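Local coordinates for peptidase S9 prolyl oligopeptidase catalytic domain-containing protein (Pyrococcus horikoshii, PDB 4HXF), which probably cleaves peptides as a serine protease of the acylaminoacyl peptidase type, pairing a beta-propeller with an alpha/beta-hydrolase domain in a self-compartmentalizing hexamer, at residues 4-9 and 396-401; 317-322 and 348-353; 366-371 and 408-413; 440-445 and 480-485. All blocks are in the same frame, centred on the assembly; numbering follows the deposited sequence. Where two conformers were deposited one is given.

Contact 1. Residues 4-9 and 396-401; sequences IEWDEK and FKYEMQ
Trp6 meets Phe396, Tyr398 and Gln401 where the N-terminal arm, ahead of the first propeller strand 16-23, folds back onto the start of helix 398-405 in the alpha/beta-hydrolase domain. Its six-membered ring works in two ways. One face is covered by an aliphatic carbon of the helix: Gln401 CB stands 4.0 Å from the ring centroid in a CH-pi contact, coming closest at Trp6 CH2 (3.5 Å). The far edge of the indole is turned to the face of Tyr398 in an offset edge-to-face pair, with centroids 5.7 Å apart and planes at 61°; here Trp6 CZ3 comes to 3.7 Å from Tyr398 CE1. Phe396 reaches in from the opposite direction and places CZ 4.0 Å from Trp6 CH2, so that two rings meet the indole rim. The indole NE1 is held by the backbone carbonyl of Lys347, and the amide oxygen of Gln401 by the N-H of Phe349; both polar groups are thus engaged beside the ring contact. At Asp7 the backbone carbonyl takes over. Tyr398 keeps its CG anti to the backbone N (chi1 -172°), which sends the phenol out from the helix start to the arm, and its OH donates a short 2.5 Å hydrogen bond to Asp7 O, almost in line with the carbonyl. The same hydroxyl brushes the backbones of Glu8 and Lys9. That bend of the arm is an Asx turn: Lys9 N donates to Asp7 OD1 over 2.9 Å, approaching from above the carboxylate plane.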
# COMPACT_ATOMS: atom_id res chain seq x y z
N ILE A 4 -21.03 -34.93 -3.87
CA ILE A 4 -21.96 -33.97 -3.16
C ILE A 4 -22.76 -34.64 -2.02
O ILE A 4 -23.42 -35.63 -2.27
CB ILE A 4 -22.98 -33.38 -4.12
CG1 ILE A 4 -22.38 -33.15 -5.54
CG2 ILE A 4 -23.53 -32.12 -3.45
N GLU A 5 -22.69 -34.11 -0.77
CA GLU A 5 -23.36 -34.67 0.45
C GLU A 5 -24.20 -33.51 1.08
O GLU A 5 -23.84 -32.30 0.79
CB GLU A 5 -22.30 -35.19 1.45
N TRP A 6 -25.29 -33.78 1.88
CA TRP A 6 -25.98 -32.67 2.58
C TRP A 6 -25.30 -32.28 3.86
O TRP A 6 -25.13 -33.08 4.78
CB TRP A 6 -27.42 -32.97 2.96
CG TRP A 6 -28.41 -33.02 1.82
CD1 TRP A 6 -28.83 -34.19 1.17
CD2 TRP A 6 -29.03 -31.92 1.10
NE1 TRP A 6 -29.75 -33.87 0.19
CE2 TRP A 6 -29.90 -32.52 0.12
CE3 TRP A 6 -29.11 -30.51 1.29
CZ2 TRP A 6 -30.69 -31.73 -0.78
CZ3 TRP A 6 -29.88 -29.74 0.43
CH2 TRP A 6 -30.67 -30.31 -0.58
N ASP A 7 -25.00 -31.01 3.99
CA ASP A 7 -24.41 -30.49 5.22
C ASP A 7 -24.56 -28.96 5.11
O ASP A 7 -25.41 -28.43 4.28
CB ASP A 7 -22.99 -31.00 5.38
CG ASP A 7 -22.02 -30.48 4.34
OD1 ASP A 7 -22.31 -29.55 3.53
OD2 ASP A 7 -20.92 -30.99 4.27
N GLU A 8 -23.83 -28.24 5.95
CA GLU A 8 -23.97 -26.82 6.08
C GLU A 8 -23.38 -26.04 4.88
O GLU A 8 -23.65 -24.88 4.80
CB GLU A 8 -23.28 -26.33 7.36
CG GLU A 8 -21.76 -26.38 7.37
CD GLU A 8 -21.16 -27.74 7.74
OE1 GLU A 8 -19.89 -27.82 7.90
OE2 GLU A 8 -21.89 -28.78 7.87
N LYS A 9 -22.72 -26.73 3.95
CA LYS A 9 -22.07 -26.09 2.78
C LYS A 9 -22.78 -26.42 1.50
O LYS A 9 -22.43 -25.87 0.49
CB LYS A 9 -20.61 -26.55 2.65
CG LYS A 9 -19.77 -26.26 3.87
CD LYS A 9 -18.33 -26.62 3.60
CE LYS A 9 -17.56 -26.12 4.81
NZ LYS A 9 -16.23 -26.82 4.94
N PHE A 396 -38.21 -24.17 -2.77
CA PHE A 396 -37.12 -24.96 -2.36
C PHE A 396 -36.67 -24.46 -1.01
O PHE A 396 -36.20 -23.31 -0.92
CB PHE A 396 -35.99 -24.88 -3.40
CG PHE A 396 -34.78 -25.72 -3.00
CD1 PHE A 396 -34.77 -27.07 -3.25
CD2 PHE A 396 -33.67 -25.11 -2.42
CE1 PHE A 396 -33.65 -27.88 -2.90
CE2 PHE A 396 -32.61 -25.89 -2.01
CZ PHE A 396 -32.59 -27.24 -2.29
N LYS A 397 -36.84 -25.28 0.03
CA LYS A 397 -36.47 -24.79 1.40
C LYS A 397 -35.31 -25.62 1.95
O LYS A 397 -35.43 -26.83 2.28
CB LYS A 397 -37.61 -24.82 2.39
CG LYS A 397 -37.18 -24.41 3.85
CD LYS A 397 -37.03 -22.96 4.14
CE LYS A 397 -36.84 -22.69 5.69
NZ LYS A 397 -36.18 -21.36 5.95
N TYR A 398 -34.12 -25.04 1.89
CA TYR A 398 -32.87 -25.76 2.18
C TYR A 398 -32.87 -26.52 3.49
O TYR A 398 -32.52 -27.75 3.46
CB TYR A 398 -31.74 -24.77 2.23
CG TYR A 398 -30.35 -25.38 2.33
CD1 TYR A 398 -29.73 -25.87 1.27
CD2 TYR A 398 -29.71 -25.40 3.57
CE1 TYR A 398 -28.45 -26.40 1.34
CE2 TYR A 398 -28.47 -25.92 3.66
CZ TYR A 398 -27.82 -26.38 2.55
OH TYR A 398 -26.52 -26.84 2.63
N GLU A 399 -33.37 -25.85 4.55
CA GLU A 399 -33.28 -26.49 5.83
C GLU A 399 -34.14 -27.74 5.87
O GLU A 399 -33.84 -28.70 6.59
CB GLU A 399 -33.71 -25.63 6.97
CG GLU A 399 -32.85 -24.44 7.25
CD GLU A 399 -33.21 -23.23 6.42
OE1 GLU A 399 -33.78 -23.36 5.32
OE2 GLU A 399 -32.83 -22.12 6.90
N MET A 400 -35.26 -27.77 5.09
CA MET A 400 -36.12 -28.91 5.16
C MET A 400 -35.48 -30.09 4.51
O MET A 400 -35.53 -31.19 4.98
CB MET A 400 -37.48 -28.61 4.49
CG MET A 400 -38.20 -27.52 5.29
SD MET A 400 -39.83 -27.27 4.46
CE MET A 400 -40.57 -26.14 5.64
N GLN A 401 -34.87 -29.90 3.32
CA GLN A 401 -34.15 -30.96 2.67
C GLN A 401 -32.98 -31.47 3.45
O GLN A 401 -32.79 -32.69 3.63
CB GLN A 401 -33.68 -30.62 1.27
CG GLN A 401 -34.79 -30.21 0.32
CD GLN A 401 -35.69 -31.37 -0.01
OE1 GLN A 401 -35.19 -32.45 -0.31
NE2 GLN A 401 -37.00 -31.16 0.08

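Contact 2. Residues 317-322 and 348-353; sequences ETATRP and TFEPRH
Thr320 and Thr348 mark the closest backbone approach, their CA atoms 5.9 Å apart, and no backbone hydrogen bond joins the two segments. Residues 318-321 turn back on themselves, Thr318 N donating to Arg321 O (3.0 Å), while Thr318 OG1 receives two weak bonds from the N-H groups of Thr320 and Arg321. This tight turn lifts Ala319 and Thr320 towards 348-351, which runs extended. The 318-321 turn lies between strands 312-317 and 324-328 of a four-stranded antiparallel propeller blade, whereas 348-353 leads into strand 352-358, outermost in this chain's hydrolase sheet, so the contact spans the junction of the two domains. Thr320 carries most of it. With chi1 at 62° its hydroxyl sits between backbone N and carbonyl carbon, and OG1 donates to Glu350 OE2 over 2.8 Å, meeting the carboxylate on its syn side, 28° out of plane. The two side chains cross at about a right angle, and the methyl CG2 also lies close to the carboxylate. The glutamate folds back at chi2 (-55°) to bring its carboxylate there. Its other oxygen, OE1, accepts from a water at 2.6 Å, which takes a weak bond from Thr320 N. Behind Thr320, Thr348 OG1 packs on its CB at 3.6 Å. On the other flank the contact is apolar: Ala319 CB rests against the Pro351 ring, 3.5 Å from CD.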
# COMPACT_ATOMS: atom_id res chain seq x y z
N GLU A 317 -39.36 -22.71 -9.68
CA GLU A 317 -38.76 -23.45 -8.61
C GLU A 317 -39.77 -24.49 -8.12
O GLU A 317 -40.97 -24.27 -8.22
CB GLU A 317 -38.40 -22.45 -7.53
CG GLU A 317 -37.82 -22.94 -6.28
CD GLU A 317 -37.16 -21.84 -5.53
OE1 GLU A 317 -37.36 -21.80 -4.33
OE2 GLU A 317 -36.41 -20.99 -6.09
N THR A 318 -39.31 -25.59 -7.50
CA THR A 318 -40.14 -26.62 -6.93
C THR A 318 -39.62 -26.96 -5.51
O THR A 318 -38.64 -26.37 -5.07
CB THR A 318 -40.16 -27.89 -7.78
OG1 THR A 318 -38.83 -28.47 -7.69
CG2 THR A 318 -40.51 -27.53 -9.27
N ALA A 319 -40.34 -27.82 -4.76
CA ALA A 319 -39.93 -28.22 -3.41
C ALA A 319 -38.54 -28.86 -3.43
O ALA A 319 -37.85 -28.74 -2.43
CB ALA A 319 -40.89 -29.20 -2.78
N THR A 320 -38.20 -29.46 -4.56
CA THR A 320 -36.93 -30.20 -4.58
C THR A 320 -35.87 -29.63 -5.54
O THR A 320 -34.83 -30.24 -5.66
CB THR A 320 -37.16 -31.69 -4.90
OG1 THR A 320 -37.75 -31.84 -6.23
CG2 THR A 320 -38.01 -32.35 -3.85
N ARG A 321 -36.12 -28.53 -6.23
CA ARG A 321 -35.15 -27.91 -7.17
C ARG A 321 -35.21 -26.39 -7.09
O ARG A 321 -36.28 -25.81 -7.25
CB ARG A 321 -35.46 -28.26 -8.65
CG ARG A 321 -35.03 -29.72 -9.00
CD ARG A 321 -33.50 -29.85 -8.98
NE ARG A 321 -32.87 -29.13 -10.11
CZ ARG A 321 -32.59 -29.64 -11.33
NH1 ARG A 321 -32.12 -28.85 -12.34
NH2 ARG A 321 -32.81 -30.94 -11.54
N PRO A 322 -34.07 -25.77 -6.96
CA PRO A 322 -34.00 -24.33 -7.23
C PRO A 322 -34.46 -24.02 -8.61
O PRO A 322 -34.48 -24.87 -9.51
CB PRO A 322 -32.51 -23.98 -7.06
CG PRO A 322 -31.94 -25.10 -6.15
CD PRO A 322 -32.74 -26.33 -6.55
N THR A 348 -33.16 -35.86 -2.85
CA THR A 348 -34.11 -34.89 -2.40
C THR A 348 -35.42 -35.63 -1.93
O THR A 348 -35.59 -36.84 -2.14
CB THR A 348 -34.46 -33.80 -3.40
OG1 THR A 348 -34.85 -34.44 -4.62
CG2 THR A 348 -33.35 -32.83 -3.60
N PHE A 349 -36.24 -34.92 -1.18
CA PHE A 349 -37.43 -35.47 -0.51
C PHE A 349 -38.65 -34.66 -0.92
O PHE A 349 -38.71 -33.46 -0.66
CB PHE A 349 -37.24 -35.40 0.99
CG PHE A 349 -35.96 -36.05 1.51
CD1 PHE A 349 -34.75 -35.42 1.40
CD2 PHE A 349 -36.00 -37.33 2.05
CE1 PHE A 349 -33.59 -36.01 1.80
CE2 PHE A 349 -34.86 -37.92 2.49
CZ PHE A 349 -33.66 -37.27 2.39
N GLU A 350 -39.57 -35.27 -1.65
CA GLU A 350 -40.79 -34.60 -2.11
C GLU A 350 -41.75 -34.57 -0.93
O GLU A 350 -41.97 -35.63 -0.36
CB GLU A 350 -41.49 -35.44 -3.19
CG GLU A 350 -40.84 -35.41 -4.56
CD GLU A 350 -40.65 -34.03 -5.13
OE1 GLU A 350 -41.44 -33.07 -4.84
OE2 GLU A 350 -39.65 -33.93 -5.90
N PRO A 351 -42.35 -33.43 -0.61
CA PRO A 351 -43.31 -33.34 0.48
C PRO A 351 -44.59 -34.08 0.07
O PRO A 351 -44.94 -34.21 -1.14
CB PRO A 351 -43.50 -31.86 0.66
CG PRO A 351 -42.99 -31.20 -0.53
CD PRO A 351 -41.97 -32.11 -1.14
N ARG A 352 -45.23 -34.64 1.06
CA ARG A 352 -46.57 -35.24 0.93
C ARG A 352 -47.62 -34.27 1.46
O ARG A 352 -47.58 -33.93 2.68
CB ARG A 352 -46.65 -36.55 1.69
CG ARG A 352 -48.10 -37.12 1.69
CD ARG A 352 -48.23 -38.56 2.06
NE ARG A 352 -47.78 -39.44 0.98
CZ ARG A 352 -47.79 -40.77 1.04
NH1 ARG A 352 -48.22 -41.42 2.13
NH2 ARG A 352 -47.31 -41.47 0.03
N HIS A 353 -48.60 -33.87 0.62
CA HIS A 353 -49.63 -32.97 0.99
C HIS A 353 -50.69 -33.76 1.79
O HIS A 353 -50.99 -34.94 1.46
CB HIS A 353 -50.26 -32.38 -0.26
CG HIS A 353 -51.48 -31.58 -0.01
ND1 HIS A 353 -52.71 -32.00 -0.40
CD2 HIS A 353 -51.66 -30.42 0.67
CE1 HIS A 353 -53.64 -31.08 0.02
NE2 HIS A 353 -52.99 -30.09 0.64
O HOH W 1 -40.55 -31.20 -6.38

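Contact 3. Residues 366-371 and 408-413; sequences WYIKPE and YYIVYV
Trp366 to Ile368 and Ile410 to Tyr412 pair as antiparallel neighbours in the eight-stranded sheet of the hydrolase domain. Two hydrogen-bonded pairs, Trp366 with Tyr412 and Ile368 with Ile410, flank the non-hydrogen-bonded pair of Tyr367 and Val411. Trp366 N donates to Tyr412 O at 2.8 Å, and Ile410 N to Ile368 O at 3.1 Å. On the face holding Trp366, Ile368, Ile410 and Tyr412, Trp366 CB lies over the Tyr412 ring, 3.8 Å from its centroid and shifted towards the rim; the indole itself is nearly parallel to that ring but slid so far that the two barely overlap. Beside them Ile368 CB and Ile410 CB touch at 4.0 Å. Beyond the paired residues Pro370 CD stands over the centre of the Tyr409 ring, 3.9 Å from the centroid in a CH-pi contact. The extended Lys369 runs alongside that tyrosine, pointing the same way, with Lys369 CE 3.4 Å from Tyr409 OH. Glu452 hydrogen-bonds the hydroxyls of both Tyr367 and Tyr409, and Gln454 holds the amine of Lys369. A second strand antiparallel to its neighbours, here 361-368 beside 409-413, is typical of the alpha/beta-hydrolase fold.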
# COMPACT_ATOMS: atom_id res chain seq x y z
N TRP A 366 -48.22 -30.20 4.86
CA TRP A 366 -47.26 -31.10 4.21
C TRP A 366 -46.29 -31.76 5.18
O TRP A 366 -46.00 -31.19 6.24
CB TRP A 366 -46.41 -30.39 3.13
CG TRP A 366 -47.18 -29.76 2.00
CD1 TRP A 366 -47.39 -30.27 0.75
CD2 TRP A 366 -47.89 -28.48 2.00
NE1 TRP A 366 -48.22 -29.46 -0.02
CE2 TRP A 366 -48.52 -28.34 0.68
CE3 TRP A 366 -48.09 -27.47 2.94
CZ2 TRP A 366 -49.26 -27.27 0.36
CZ3 TRP A 366 -48.87 -26.36 2.58
CH2 TRP A 366 -49.40 -26.26 1.34
N TYR A 367 -45.78 -32.93 4.79
CA TYR A 367 -44.66 -33.47 5.54
C TYR A 367 -43.72 -34.23 4.70
O TYR A 367 -44.05 -34.63 3.59
CB TYR A 367 -45.21 -34.37 6.65
CG TYR A 367 -45.79 -35.67 6.24
CD1 TYR A 367 -47.19 -35.80 6.03
CD2 TYR A 367 -45.04 -36.83 6.17
CE1 TYR A 367 -47.75 -36.98 5.70
CE2 TYR A 367 -45.66 -38.02 5.86
CZ TYR A 367 -47.01 -38.08 5.65
OH TYR A 367 -47.60 -39.32 5.40
N ILE A 368 -42.48 -34.32 5.20
CA ILE A 368 -41.44 -35.12 4.57
C ILE A 368 -41.04 -36.20 5.53
O ILE A 368 -40.78 -35.97 6.69
CB ILE A 368 -40.19 -34.29 4.22
CG1 ILE A 368 -40.49 -33.21 3.16
CG2 ILE A 368 -39.05 -35.20 3.79
CD1 ILE A 368 -39.48 -32.08 3.07
N LYS A 369 -41.00 -37.41 5.00
CA LYS A 369 -40.61 -38.63 5.77
C LYS A 369 -39.15 -39.01 5.41
O LYS A 369 -38.77 -39.06 4.22
CB LYS A 369 -41.55 -39.79 5.48
CG LYS A 369 -41.17 -41.01 6.30
CD LYS A 369 -42.06 -42.17 5.87
CE LYS A 369 -41.95 -43.38 6.78
NZ LYS A 369 -42.85 -44.59 6.47
N PRO A 370 -38.28 -39.09 6.46
CA PRO A 370 -36.89 -39.46 6.23
C PRO A 370 -36.75 -40.95 5.96
O PRO A 370 -37.72 -41.71 6.09
CB PRO A 370 -36.24 -39.08 7.57
CG PRO A 370 -37.28 -39.45 8.54
CD PRO A 370 -38.55 -38.94 7.90
N GLU A 371 -35.58 -41.33 5.51
CA GLU A 371 -35.21 -42.75 5.26
C GLU A 371 -35.12 -43.30 6.65
O GLU A 371 -34.45 -42.76 7.60
CB GLU A 371 -33.90 -42.85 4.41
N TYR A 408 -34.81 -36.64 10.06
CA TYR A 408 -35.98 -35.99 10.68
C TYR A 408 -37.21 -35.95 9.77
O TYR A 408 -37.09 -35.70 8.59
CB TYR A 408 -35.72 -34.55 11.14
CG TYR A 408 -34.59 -34.28 12.11
CD1 TYR A 408 -33.24 -34.33 11.72
CD2 TYR A 408 -34.86 -34.05 13.45
CE1 TYR A 408 -32.20 -34.16 12.61
CE2 TYR A 408 -33.79 -33.88 14.35
CZ TYR A 408 -32.52 -33.89 13.93
OH TYR A 408 -31.50 -33.68 14.82
N TYR A 409 -38.36 -36.25 10.36
CA TYR A 409 -39.62 -35.80 9.76
C TYR A 409 -39.62 -34.28 9.74
O TYR A 409 -39.20 -33.64 10.70
CB TYR A 409 -40.84 -36.25 10.55
CG TYR A 409 -41.30 -37.68 10.26
CD1 TYR A 409 -40.85 -38.73 11.05
CD2 TYR A 409 -42.19 -37.94 9.22
CE1 TYR A 409 -41.34 -40.02 10.86
CE2 TYR A 409 -42.67 -39.22 9.01
CZ TYR A 409 -42.23 -40.25 9.84
OH TYR A 409 -42.79 -41.52 9.56
N ILE A 410 -40.21 -33.72 8.71
CA ILE A 410 -40.43 -32.28 8.57
C ILE A 410 -41.95 -32.12 8.38
O ILE A 410 -42.58 -32.85 7.56
CB ILE A 410 -39.74 -31.76 7.29
CG1 ILE A 410 -38.27 -32.25 7.19
CG2 ILE A 410 -39.86 -30.26 7.15
CD1 ILE A 410 -37.37 -31.81 8.37
N VAL A 411 -42.52 -31.22 9.17
CA VAL A 411 -43.97 -30.98 9.07
C VAL A 411 -44.22 -29.49 9.05
O VAL A 411 -43.63 -28.72 9.77
CB VAL A 411 -44.79 -31.70 10.15
CG1 VAL A 411 -44.49 -31.30 11.52
CG2 VAL A 411 -46.33 -31.52 9.88
N TYR A 412 -45.15 -29.07 8.23
CA TYR A 412 -45.43 -27.63 8.08
C TYR A 412 -46.84 -27.40 7.44
O TYR A 412 -47.31 -28.23 6.63
CB TYR A 412 -44.35 -26.97 7.24
CG TYR A 412 -44.08 -27.48 5.82
CD1 TYR A 412 -43.16 -28.47 5.55
CD2 TYR A 412 -44.77 -26.96 4.76
CE1 TYR A 412 -42.98 -28.89 4.26
CE2 TYR A 412 -44.50 -27.37 3.42
CZ TYR A 412 -43.56 -28.34 3.24
OH TYR A 412 -43.37 -28.70 1.91
N VAL A 413 -47.52 -26.34 7.90
CA VAL A 413 -48.88 -26.09 7.41
C VAL A 413 -49.02 -24.64 7.02
O VAL A 413 -48.20 -23.79 7.35
CB VAL A 413 -49.98 -26.47 8.48
CG1 VAL A 413 -49.64 -27.92 9.03
CG2 VAL A 413 -50.07 -25.39 9.67

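Contact 4. Residues 440-445 and 480-485; sequences DILNGI and DLFKAG
Ile445 projects from helix 436-451 towards Leu481 and Phe482, on the turn that precedes strand 484-488. Its CB stands back, 4.9 Å from Leu481 CD2, and there the side chain forks. The short branch, CG2, lies anti to the backbone N and reaches Leu481 CD2 at 4.2 Å, the two side chains meeting tip to tip. The long branch leaves with CG1 beside the backbone N (chi1 -65°); CG1 itself touches neither residue, and it is the terminal CD1 that makes the contact. This methyl lies 3.9 Å from Phe482 CZ and 4.0 Å from Phe482 CE2, near the plane of the ring, so it touches the phenyl at its edge; over one face, towards the rim, lies Leu481 CB. Ile445 CD1 is also 4.3 Å from Leu481 CD2. A turn earlier in the helix, Leu442 adds a third methyl: its CD2 is 4.2 Å from Leu481 CD2 and equally far from Phe482 CZ, which it approaches obliquely. No hydrogen bond crosses; the contact is wholly apolar. Within the sheet's helical cover, Ile445 also rests on Val382 of strand 378-384, while Phe482 reaches Ile460 and Ile462 of strand 460-465 and Ala475 and Leu476 of helix 467-478, the helix of the beta-alpha-beta crossover from strand 460-465 to 484-488.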
# COMPACT_ATOMS: atom_id res chain seq x y z
N ASP A 440 -54.31 -24.08 14.68
CA ASP A 440 -54.21 -24.74 13.35
C ASP A 440 -52.91 -25.55 13.25
O ASP A 440 -52.91 -26.68 12.74
CB ASP A 440 -54.22 -23.72 12.20
CG ASP A 440 -55.57 -22.97 12.04
OD1 ASP A 440 -56.61 -23.45 12.49
OD2 ASP A 440 -55.47 -21.86 11.50
N ILE A 441 -51.82 -25.01 13.76
CA ILE A 441 -50.50 -25.68 13.75
C ILE A 441 -50.58 -26.97 14.62
O ILE A 441 -50.29 -28.06 14.13
CB ILE A 441 -49.39 -24.73 14.18
CG1 ILE A 441 -49.21 -23.66 13.09
CG2 ILE A 441 -48.10 -25.55 14.40
CD1 ILE A 441 -48.37 -22.46 13.65
N LEU A 442 -51.14 -26.83 15.83
CA LEU A 442 -51.36 -28.02 16.67
C LEU A 442 -52.23 -29.09 16.05
O LEU A 442 -51.92 -30.30 16.09
CB LEU A 442 -51.90 -27.66 18.03
CG LEU A 442 -51.03 -26.72 18.88
CD1 LEU A 442 -51.76 -26.46 20.16
CD2 LEU A 442 -49.65 -27.37 19.19
N ASN A 443 -53.29 -28.65 15.37
CA ASN A 443 -54.20 -29.61 14.74
C ASN A 443 -53.54 -30.30 13.52
O ASN A 443 -53.80 -31.47 13.27
CB ASN A 443 -55.52 -28.89 14.34
CG ASN A 443 -56.41 -28.65 15.58
OD1 ASN A 443 -56.40 -29.47 16.50
ND2 ASN A 443 -57.17 -27.57 15.61
N GLY A 444 -52.69 -29.56 12.81
CA GLY A 444 -51.93 -30.13 11.72
C GLY A 444 -50.96 -31.17 12.16
O GLY A 444 -50.83 -32.24 11.58
N ILE A 445 -50.30 -30.85 13.24
CA ILE A 445 -49.34 -31.81 13.83
C ILE A 445 -50.07 -33.05 14.28
O ILE A 445 -49.62 -34.15 14.05
CB ILE A 445 -48.62 -31.18 15.06
CG1 ILE A 445 -47.78 -30.05 14.67
CG2 ILE A 445 -47.79 -32.27 15.83
CD1 ILE A 445 -47.29 -29.23 15.85
N ASP A 480 -46.76 -27.97 26.06
CA ASP A 480 -45.71 -28.83 26.54
C ASP A 480 -45.36 -29.90 25.49
O ASP A 480 -44.61 -30.83 25.78
CB ASP A 480 -46.13 -29.50 27.89
CG ASP A 480 -46.40 -28.49 29.02
OD1 ASP A 480 -45.69 -27.47 29.12
OD2 ASP A 480 -47.33 -28.77 29.84
N LEU A 481 -45.86 -29.77 24.27
CA LEU A 481 -45.58 -30.75 23.27
C LEU A 481 -44.14 -30.80 22.80
O LEU A 481 -43.64 -31.84 22.49
CB LEU A 481 -46.52 -30.49 22.04
CG LEU A 481 -46.47 -31.47 20.86
CD1 LEU A 481 -46.79 -32.90 21.35
CD2 LEU A 481 -47.47 -30.95 19.78
N PHE A 482 -43.46 -29.65 22.73
CA PHE A 482 -42.18 -29.52 22.05
C PHE A 482 -40.98 -29.71 22.95
O PHE A 482 -40.98 -29.31 24.12
CB PHE A 482 -42.09 -28.17 21.36
CG PHE A 482 -43.23 -27.91 20.44
CD1 PHE A 482 -44.34 -27.21 20.85
CD2 PHE A 482 -43.24 -28.46 19.19
CE1 PHE A 482 -45.43 -27.01 20.07
CE2 PHE A 482 -44.37 -28.29 18.41
CZ PHE A 482 -45.46 -27.59 18.82
N LYS A 483 -39.97 -30.40 22.40
CA LYS A 483 -38.77 -30.79 23.18
C LYS A 483 -37.60 -29.78 23.00
O LYS A 483 -36.65 -29.81 23.74
CB LYS A 483 -38.36 -32.16 22.78
CG LYS A 483 -39.37 -33.22 23.26
CD LYS A 483 -39.67 -33.15 24.76
CE LYS A 483 -40.45 -34.41 25.20
NZ LYS A 483 -41.81 -34.40 24.54
N ALA A 484 -37.67 -28.98 21.95
CA ALA A 484 -36.66 -28.00 21.54
C ALA A 484 -37.26 -27.02 20.60
O ALA A 484 -38.14 -27.35 19.83
CB ALA A 484 -35.50 -28.73 20.82
N GLY A 485 -36.70 -25.83 20.58
CA GLY A 485 -37.06 -24.78 19.67
C GLY A 485 -35.90 -24.02 19.11
O GLY A 485 -34.84 -23.88 19.80

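In the fold
From the N terminus, contact 1 closes the longest loop: residues 4-9 wait nearly four hundred residues, the whole propeller included, for helix 398-405. Contact 2 is nested inside it, joining the last blade to the entry of the hydrolase sheet, and the two touch through Gln401 with Phe349 and Phe396 with Glu317. Contact 3 crosses contact 1, because 366-371 lies inside that loop and 408-413 just beyond it; Met400 packs on Tyr412. Contacts 2 and 3 follow in series on neighbouring strands, linked by Arg352 and Tyr367. Contact 4 comes last, farther along the same sheet, and meets contact 3 where Val413 packs on Ile441.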